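Local atomic coordinates of YqgE/AlgH family protein (Corynebacterium diphtheriae NCTC 13129, PDB entry 2GS5), a protein that is of unknown function but belongs to the bacterial YqgE/AlgH (UPF0301) family and folds around a mixed beta sheet. Residues G81-Q86 and H138-P143; R34-I39 and V50-R55; V103-R108 and P122-P127. One frame throughout, in Å; residues are numbered along the deposited sequence.

Contact 1 (G81-Q86 and H138-P143)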
# COMPACT_ATOMS: atom_id res chain seq x y z
N GLY A 81 6.31 3.63 -6.39
CA GLY A 81 7.70 3.29 -6.16
C GLY A 81 8.57 3.70 -7.32
O GLY A 81 8.09 4.24 -8.32
N PRO A 82 9.87 3.43 -7.20
CA PRO A 82 10.84 3.93 -8.17
C PRO A 82 10.98 3.12 -9.46
O PRO A 82 11.58 3.60 -10.41
CB PRO A 82 12.14 3.91 -7.37
CG PRO A 82 11.98 2.74 -6.48
CD PRO A 82 10.53 2.72 -6.09
N LEU A 83 10.45 1.90 -9.48
CA LEU A 83 10.58 1.01 -10.63
C LEU A 83 9.36 1.08 -11.52
O LEU A 83 8.24 1.09 -11.04
CB LEU A 83 10.76 -0.44 -10.18
CG LEU A 83 12.07 -0.74 -9.46
CD1 LEU A 83 11.91 -1.95 -8.55
CD2 LEU A 83 13.16 -1.00 -10.49
N ASN A 84 9.58 1.08 -12.83
CA ASN A 84 8.50 0.95 -13.79
C ASN A 84 7.39 1.98 -13.56
O ASN A 84 6.21 1.63 -13.44
CB ASN A 84 7.94 -0.48 -13.77
CG ASN A 84 8.97 -1.49 -14.18
OD1 ASN A 84 9.32 -1.60 -15.35
ND2 ASN A 84 9.50 -2.24 -13.20
N GLN A 85 7.77 3.25 -13.55
CA GLN A 85 6.82 4.33 -13.26
C GLN A 85 5.80 4.60 -14.37
O GLN A 85 4.84 5.33 -14.15
CB GLN A 85 7.55 5.60 -12.85
CG GLN A 85 8.30 5.45 -11.52
CD GLN A 85 8.71 6.79 -10.93
OE1 GLN A 85 9.01 7.73 -11.67
NE2 GLN A 85 8.74 6.88 -9.60
N GLN A 86 5.96 3.99 -15.54
CA GLN A 86 4.94 4.09 -16.59
C GLN A 86 3.94 2.94 -16.53
O GLN A 86 3.04 2.85 -17.37
CB GLN A 86 5.60 4.20 -17.96
CG GLN A 86 6.48 5.44 -18.11
CD GLN A 86 5.73 6.73 -17.80
OE1 GLN A 86 4.77 7.09 -18.49
NE2 GLN A 86 6.18 7.44 -16.76
N HIS A 138 6.44 0.84 -8.76
CA HIS A 138 6.40 -0.03 -7.60
C HIS A 138 7.78 -0.17 -6.98
O HIS A 138 8.77 0.33 -7.52
CB HIS A 138 5.86 -1.41 -7.99
CG HIS A 138 6.74 -2.14 -8.94
ND1 HIS A 138 7.74 -2.99 -8.53
CD2 HIS A 138 6.80 -2.12 -10.29
CE1 HIS A 138 8.36 -3.49 -9.59
NE2 HIS A 138 7.81 -2.97 -10.67
N ALA A 139 7.80 -0.83 -5.83
CA ALA A 139 9.01 -1.17 -5.09
C ALA A 139 9.19 -2.69 -5.16
O ALA A 139 8.22 -3.43 -5.19
CB ALA A 139 8.90 -0.71 -3.66
N GLU A 140 10.44 -3.13 -5.22
CA GLU A 140 10.76 -4.56 -5.30
C GLU A 140 11.85 -4.89 -4.30
O GLU A 140 12.79 -4.11 -4.11
CB GLU A 140 11.23 -4.96 -6.72
CG GLU A 140 11.49 -6.47 -6.90
CD GLU A 140 12.00 -6.87 -8.29
OE1 GLU A 140 12.10 -6.01 -9.18
OE2 GLU A 140 12.34 -8.07 -8.47
N TRP A 141 11.73 -6.06 -3.66
CA TRP A 141 12.77 -6.63 -2.82
C TRP A 141 13.22 -7.96 -3.40
O TRP A 141 12.39 -8.83 -3.68
CB TRP A 141 12.29 -6.87 -1.38
CG TRP A 141 12.15 -5.62 -0.61
CD1 TRP A 141 13.04 -5.11 0.29
CD2 TRP A 141 11.08 -4.68 -0.70
NE1 TRP A 141 12.59 -3.90 0.77
CE2 TRP A 141 11.39 -3.61 0.18
CE3 TRP A 141 9.89 -4.62 -1.42
CZ2 TRP A 141 10.54 -2.52 0.36
CZ3 TRP A 141 9.05 -3.53 -1.26
CH2 TRP A 141 9.38 -2.49 -0.37
N ALA A 142 14.52 -8.11 -3.59
CA ALA A 142 15.07 -9.40 -3.97
C ALA A 142 14.76 -10.43 -2.89
O ALA A 142 14.49 -10.07 -1.74
CB ALA A 142 16.57 -9.29 -4.15
N PRO A 143 14.81 -11.72 -3.24
CA PRO A 143 14.64 -12.76 -2.24
C PRO A 143 15.53 -12.54 -1.03
O PRO A 143 16.72 -12.28 -1.18
CB PRO A 143 15.08 -14.02 -2.98
CG PRO A 143 14.80 -13.74 -4.40
CD PRO A 143 15.03 -12.27 -4.59
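The imidazole of His138 carries Leu83 CB over one face, 3.9 Å above the ring plane and offset toward the rim, a CH-pi contact. The amide of Asn84 lies beside the same ring, the two side chains pointing the same way and their planes only 9° apart. From there Asn84 ND2 gives a hydrogen bond of 3.1 Å to His138 NE2, bent to 143° at the hydrogen and tilted from both planes, so it meets the ring obliquely. The setting is a short antiparallel bridge: strand 83-84 runs along one edge of the long strand 129-141, and the one bridge between these segments, Leu83 with His138, is a hydrogen-bonded pair. Leu83 N donates to His138 O at 3.0 Å, and His138 N returns a bond to Leu83 O at 2.9 Å. His138 CG sits between its backbone N and carbonyl carbon, and this chi1 of 65° places the imidazole beside Leu83, with CB over one of its faces. NE2 takes the Asn84 bond and ND1 makes a weak bond to Ala139 O, which together favour one rotation of the ring. Farther along, the Leu83 and Glu140 side chains cross at about a right angle, Leu83 CD1 resting 3.6 Å from Glu140 CB. Strand 129-141 is thus paired through His138 to strand 83-84 and through Ala139 and Trp141 to Gly49 and Thr47 of strand 47-51, in a contact at the protein surface. Before the bridge Pro82 CD lies 3.3 Å from His138 O, and the proline ring also touches Asp31 and Phe32. The corner that follows is tied back by Gln85, whose NE2 donates to Gly81 O at 3.0 Å, from above the plane of that carbonyl.

Contact 2 (R34-I39 and V50-R55)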
# COMPACT_ATOMS: atom_id res chain seq x y z
N ARG A 34 9.41 8.05 4.90
CA ARG A 34 8.04 8.10 5.39
C ARG A 34 7.05 7.40 4.47
O ARG A 34 5.90 7.81 4.34
CB ARG A 34 7.63 9.56 5.65
CG ARG A 34 8.57 10.29 6.64
CD ARG A 34 8.68 9.60 8.01
NE ARG A 34 9.83 10.07 8.78
CZ ARG A 34 9.79 10.97 9.76
NH1 ARG A 34 10.91 11.30 10.39
NH2 ARG A 34 8.65 11.55 10.11
N SER A 35 7.51 6.33 3.84
CA SER A 35 6.64 5.52 3.00
C SER A 35 5.85 4.51 3.82
O SER A 35 6.22 4.15 4.95
CB SER A 35 7.46 4.82 1.91
OG SER A 35 8.47 3.99 2.44
N VAL A 36 4.75 4.07 3.22
CA VAL A 36 3.92 3.00 3.75
C VAL A 36 3.65 2.08 2.57
O VAL A 36 2.80 2.38 1.73
CB VAL A 36 2.58 3.52 4.30
CG1 VAL A 36 1.70 2.37 4.78
CG2 VAL A 36 2.83 4.53 5.42
N ILE A 37 4.41 0.99 2.49
CA ILE A 37 4.41 0.19 1.27
C ILE A 37 3.53 -1.03 1.44
O ILE A 37 3.85 -1.93 2.20
CB ILE A 37 5.84 -0.19 0.85
CG1 ILE A 37 6.64 1.10 0.59
CG2 ILE A 37 5.81 -1.07 -0.42
CD1 ILE A 37 8.09 0.88 0.37
N LEU A 38 2.42 -1.05 0.71
CA LEU A 38 1.51 -2.19 0.69
C LEU A 38 2.12 -3.31 -0.13
O LEU A 38 2.39 -3.14 -1.32
CB LEU A 38 0.18 -1.79 0.08
CG LEU A 38 -0.87 -2.87 -0.10
CD1 LEU A 38 -1.35 -3.39 1.24
CD2 LEU A 38 -2.04 -2.36 -0.93
N ILE A 39 2.31 -4.46 0.50
CA ILE A 39 2.81 -5.65 -0.19
C ILE A 39 1.70 -6.22 -1.06
O ILE A 39 0.61 -6.54 -0.56
CB ILE A 39 3.34 -6.71 0.81
CG1 ILE A 39 4.52 -6.13 1.60
CG2 ILE A 39 3.73 -8.01 0.08
CD1 ILE A 39 4.97 -7.01 2.75
N VAL A 50 3.52 -1.34 -3.33
CA VAL A 50 3.27 0.03 -3.74
C VAL A 50 3.13 0.94 -2.51
O VAL A 50 2.37 0.67 -1.57
CB VAL A 50 2.02 0.16 -4.66
CG1 VAL A 50 2.26 -0.50 -6.04
CG2 VAL A 50 0.76 -0.40 -4.00
N ASN A 51 3.88 2.03 -2.54
CA ASN A 51 3.75 3.07 -1.53
C ASN A 51 2.35 3.66 -1.59
O ASN A 51 1.83 3.91 -2.68
CB ASN A 51 4.79 4.15 -1.79
CG ASN A 51 4.91 5.15 -0.64
OD1 ASN A 51 4.33 4.99 0.43
ND2 ASN A 51 5.70 6.20 -0.88
N LEU A 52 1.75 3.86 -0.42
CA LEU A 52 0.42 4.45 -0.29
C LEU A 52 0.44 5.93 0.08
O LEU A 52 -0.61 6.57 0.10
CB LEU A 52 -0.38 3.70 0.79
CG LEU A 52 -0.53 2.19 0.61
CD1 LEU A 52 -1.39 1.62 1.73
CD2 LEU A 52 -1.14 1.87 -0.75
N ALA A 53 1.63 6.46 0.36
CA ALA A 53 1.78 7.74 1.05
C ALA A 53 2.07 8.93 0.16
O ALA A 53 2.13 10.06 0.67
CB ALA A 53 2.86 7.62 2.13
N SER A 54 2.24 8.71 -1.14
CA SER A 54 2.77 9.76 -2.01
C SER A 54 1.94 10.00 -3.27
O SER A 54 2.10 9.33 -4.27
CB SER A 54 4.20 9.42 -2.41
OG SER A 54 4.81 10.53 -3.06
N ARG A 55 1.07 11.00 -3.20
CA ARG A 55 0.23 11.38 -4.31
C ARG A 55 1.05 12.11 -5.39
O ARG A 55 1.95 12.90 -5.06
CB ARG A 55 -0.84 12.32 -3.75
CG ARG A 55 -2.07 12.49 -4.57
CD ARG A 55 -2.72 13.80 -4.26
NE ARG A 55 -2.54 14.65 -5.43
CZ ARG A 55 -3.49 15.36 -6.03
NH1 ARG A 55 -4.72 15.43 -5.52
NH2 ARG A 55 -3.18 16.05 -7.11
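At the open end of the beta hairpin of strands 36-42 and 47-51, Asn51 bonds across to Val36 and also forms an Asx turn with Ala53, two residues on. Leu38 and Val50 form an antiparallel hydrogen-bonded pair: Leu38 N reaches Val50 O at 2.9 Å, and Val50 N answers to Leu38 O. Ile37 and Asn51 follow as a non-hydrogen-bonded pair, and then Leu52 N bonds to Val36 O at 2.8 Å. With CG anti to its backbone N (chi1 -169°), Asn51 brings OD1 back to the neighbouring strand, where it accepts Val36 N at 3.0 Å. The same oxygen takes Ala53 N at 3.1 Å, the bond of the Asx turn, from the opposite face of the amide, and neither donor lies in the amide plane. Ser35 CB packs on this amide, 3.5 Å from Asn51 OD1, while Ser35 OG bonds to Phe32 O. The Leu52 isobutyl group turns to the Leu38 side of the sheet, its CD2 4.0 Å from Leu38 CB. Phe135 meets both Val50 and Leu52, and helix 173-179 covers Val36 and Ala53. Two backbone N-H groups, that of buried Val36 and that of Ala53, are thus satisfied by one side-chain oxygen; toward Val36, OD1 appears to stand in for Leu52 O, which the regular antiparallel pattern would use, just where the second strand leaves the sheet.

Contact 3 (V103-R108 and P122-P127)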
# COMPACT_ATOMS: atom_id res chain seq x y z
N VAL A 103 -14.05 -13.84 -8.43
CA VAL A 103 -14.03 -12.77 -9.43
C VAL A 103 -12.65 -12.79 -10.09
O VAL A 103 -11.66 -12.46 -9.45
CB VAL A 103 -14.29 -11.39 -8.80
CG1 VAL A 103 -14.34 -10.31 -9.88
CG2 VAL A 103 -15.59 -11.42 -8.01
N ASP A 104 -12.60 -13.21 -11.35
CA ASP A 104 -11.33 -13.41 -12.04
C ASP A 104 -10.49 -12.14 -12.10
O ASP A 104 -9.27 -12.21 -11.99
CB ASP A 104 -11.56 -13.94 -13.45
CG ASP A 104 -11.99 -15.40 -13.47
OD1 ASP A 104 -11.86 -16.08 -12.43
OD2 ASP A 104 -12.45 -15.87 -14.53
N ASN A 105 -11.13 -10.99 -12.25
CA ASN A 105 -10.40 -9.72 -12.35
C ASN A 105 -10.03 -9.06 -11.01
O ASN A 105 -9.52 -7.94 -11.00
CB ASN A 105 -11.16 -8.73 -13.24
CG ASN A 105 -11.10 -9.11 -14.70
OD1 ASN A 105 -12.11 -9.08 -15.40
ND2 ASN A 105 -9.92 -9.48 -15.17
N LEU A 106 -10.29 -9.74 -9.90
CA LEU A 106 -9.82 -9.29 -8.59
C LEU A 106 -8.91 -10.34 -7.98
O LEU A 106 -9.18 -11.55 -8.07
CB LEU A 106 -10.99 -9.03 -7.65
CG LEU A 106 -12.01 -7.98 -8.11
CD1 LEU A 106 -13.13 -7.86 -7.08
CD2 LEU A 106 -11.34 -6.63 -8.36
N THR A 107 -7.81 -9.89 -7.38
CA THR A 107 -6.88 -10.75 -6.68
C THR A 107 -6.83 -10.32 -5.22
O THR A 107 -6.44 -9.19 -4.92
CB THR A 107 -5.46 -10.64 -7.28
OG1 THR A 107 -5.49 -11.10 -8.64
CG2 THR A 107 -4.46 -11.47 -6.48
N ARG A 108 -7.24 -11.22 -4.33
CA ARG A 108 -7.22 -10.96 -2.90
C ARG A 108 -5.79 -10.75 -2.42
O ARG A 108 -4.91 -11.54 -2.74
CB ARG A 108 -7.85 -12.14 -2.14
CG ARG A 108 -7.79 -12.04 -0.62
CD ARG A 108 -8.33 -13.32 0.03
NE ARG A 108 -7.75 -13.56 1.35
CZ ARG A 108 -6.50 -13.98 1.57
NH1 ARG A 108 -6.08 -14.16 2.82
NH2 ARG A 108 -5.67 -14.21 0.56
N PRO A 122 -14.40 -1.48 -16.54
CA PRO A 122 -14.68 -0.70 -15.34
C PRO A 122 -16.12 -0.80 -14.85
O PRO A 122 -16.37 -0.66 -13.65
CB PRO A 122 -14.37 0.74 -15.76
CG PRO A 122 -13.44 0.62 -16.91
CD PRO A 122 -13.78 -0.67 -17.60
N GLU A 123 -17.07 -1.01 -15.77
CA GLU A 123 -18.47 -1.19 -15.39
C GLU A 123 -18.73 -2.52 -14.66
O GLU A 123 -19.66 -2.60 -13.86
CB GLU A 123 -19.38 -1.04 -16.62
CG GLU A 123 -19.36 0.38 -17.18
CD GLU A 123 -20.40 0.62 -18.26
OE1 GLU A 123 -21.59 0.85 -17.92
OE2 GLU A 123 -20.04 0.58 -19.46
N GLU A 124 -17.92 -3.54 -14.94
CA GLU A 124 -17.95 -4.80 -14.17
C GLU A 124 -17.49 -4.55 -12.75
O GLU A 124 -18.10 -5.02 -11.78
CB GLU A 124 -17.01 -5.86 -14.79
CG GLU A 124 -17.08 -7.25 -14.10
CD GLU A 124 -15.75 -8.03 -14.03
OE1 GLU A 124 -15.71 -9.03 -13.27
OE2 GLU A 124 -14.75 -7.70 -14.71
N ILE A 125 -16.38 -3.83 -12.63
CA ILE A 125 -15.68 -3.70 -11.37
C ILE A 125 -16.36 -2.70 -10.43
O ILE A 125 -16.36 -2.90 -9.22
CB ILE A 125 -14.20 -3.32 -11.63
CG1 ILE A 125 -13.49 -4.47 -12.35
CG2 ILE A 125 -13.49 -2.98 -10.32
CD1 ILE A 125 -13.56 -5.83 -11.63
N LYS A 126 -16.96 -1.64 -11.00
CA LYS A 126 -17.56 -0.56 -10.20
C LYS A 126 -18.43 -1.05 -9.02
O LYS A 126 -18.18 -0.66 -7.89
CB LYS A 126 -18.32 0.44 -11.09
CG LYS A 126 -19.06 1.56 -10.34
CD LYS A 126 -18.18 2.74 -10.02
CE LYS A 126 -18.98 3.89 -9.41
NZ LYS A 126 -19.65 3.57 -8.11
N PRO A 127 -19.44 -1.92 -9.29
CA PRO A 127 -20.28 -2.41 -8.18
C PRO A 127 -19.57 -3.30 -7.16
O PRO A 127 -20.09 -3.52 -6.06
CB PRO A 127 -21.38 -3.21 -8.89
CG PRO A 127 -20.85 -3.54 -10.21
CD PRO A 127 -19.90 -2.44 -10.59
O HOH W 1 -13.87 -11.01 -13.24
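Glu124 holds CG anti to its backbone N (chi1 -175°) and then bends at chi2 (-145°), a course that carries the carboxylate from the helix to Val103 and Asn105. Its neighbour Ile125 folds at chi2 as well (-56°), which turns CD1 toward the same loop. These two successive residues of helix 122-125 meet different parts of the partner. The carboxylate takes the polar part: a water accepts from Asn105 N at 2.9 Å and donates to Glu124 OE1 at 2.7 Å, a bridge from the main chain of the loop to the acid. The Asn105 side chain crosses that of Glu124 at about a right angle, its amide close to the OE2 end of the carboxylate. Val103 slides past in the opposite direction, and its CG1 lies 3.9 Å from Glu124 OE1, so a methyl borders the acid on that side. The rest of the contact is apolar. Ile125 CD1 is 4.0 Å from Leu106 CD2 and 4.1 Å from Asn105 CB, the isoleucine and leucine running past each other. Leu106 is buried with Val114 and Val116 of the adjoining strand, and Ile125 continues into the same cluster through Val116, Trp67 and Ala120. On the loop side, Leu106 N bonds to Val103 O at 3.1 Å; on the helix side, Lys126 N bonds to Pro122 O at 2.9 Å. The water bridge and the aliphatic contacts both join the segments. The whole is a type I beta turn leading into the hairpin of strands 106-110 and 113-116, with the short helix that follows that hairpin packed on its start, at the periphery of the mixed sheet.

Overall arrangement
From the N terminus, contact 2 comes first: strands 36-42 and 47-51 close a short hairpin loop near the centre of the molecule. Contact 1 opens only after contact 2 has closed, at 81-86, and spans 51 residues before 138-143 returns to it. Contact 3 is nested inside that loop, joining the turn before strand 106-110 to helix 122-125, which leads into strand 129-141. Contacts 1 and 2 touch through neighbouring strands of one sheet: Trp141 packs on Ile37, and His138 on Val50. Contact 3 stands apart, its centre about 24 Å from that of contact 1 and 23 Å from that of contact 2, yet it reaches the same sheet.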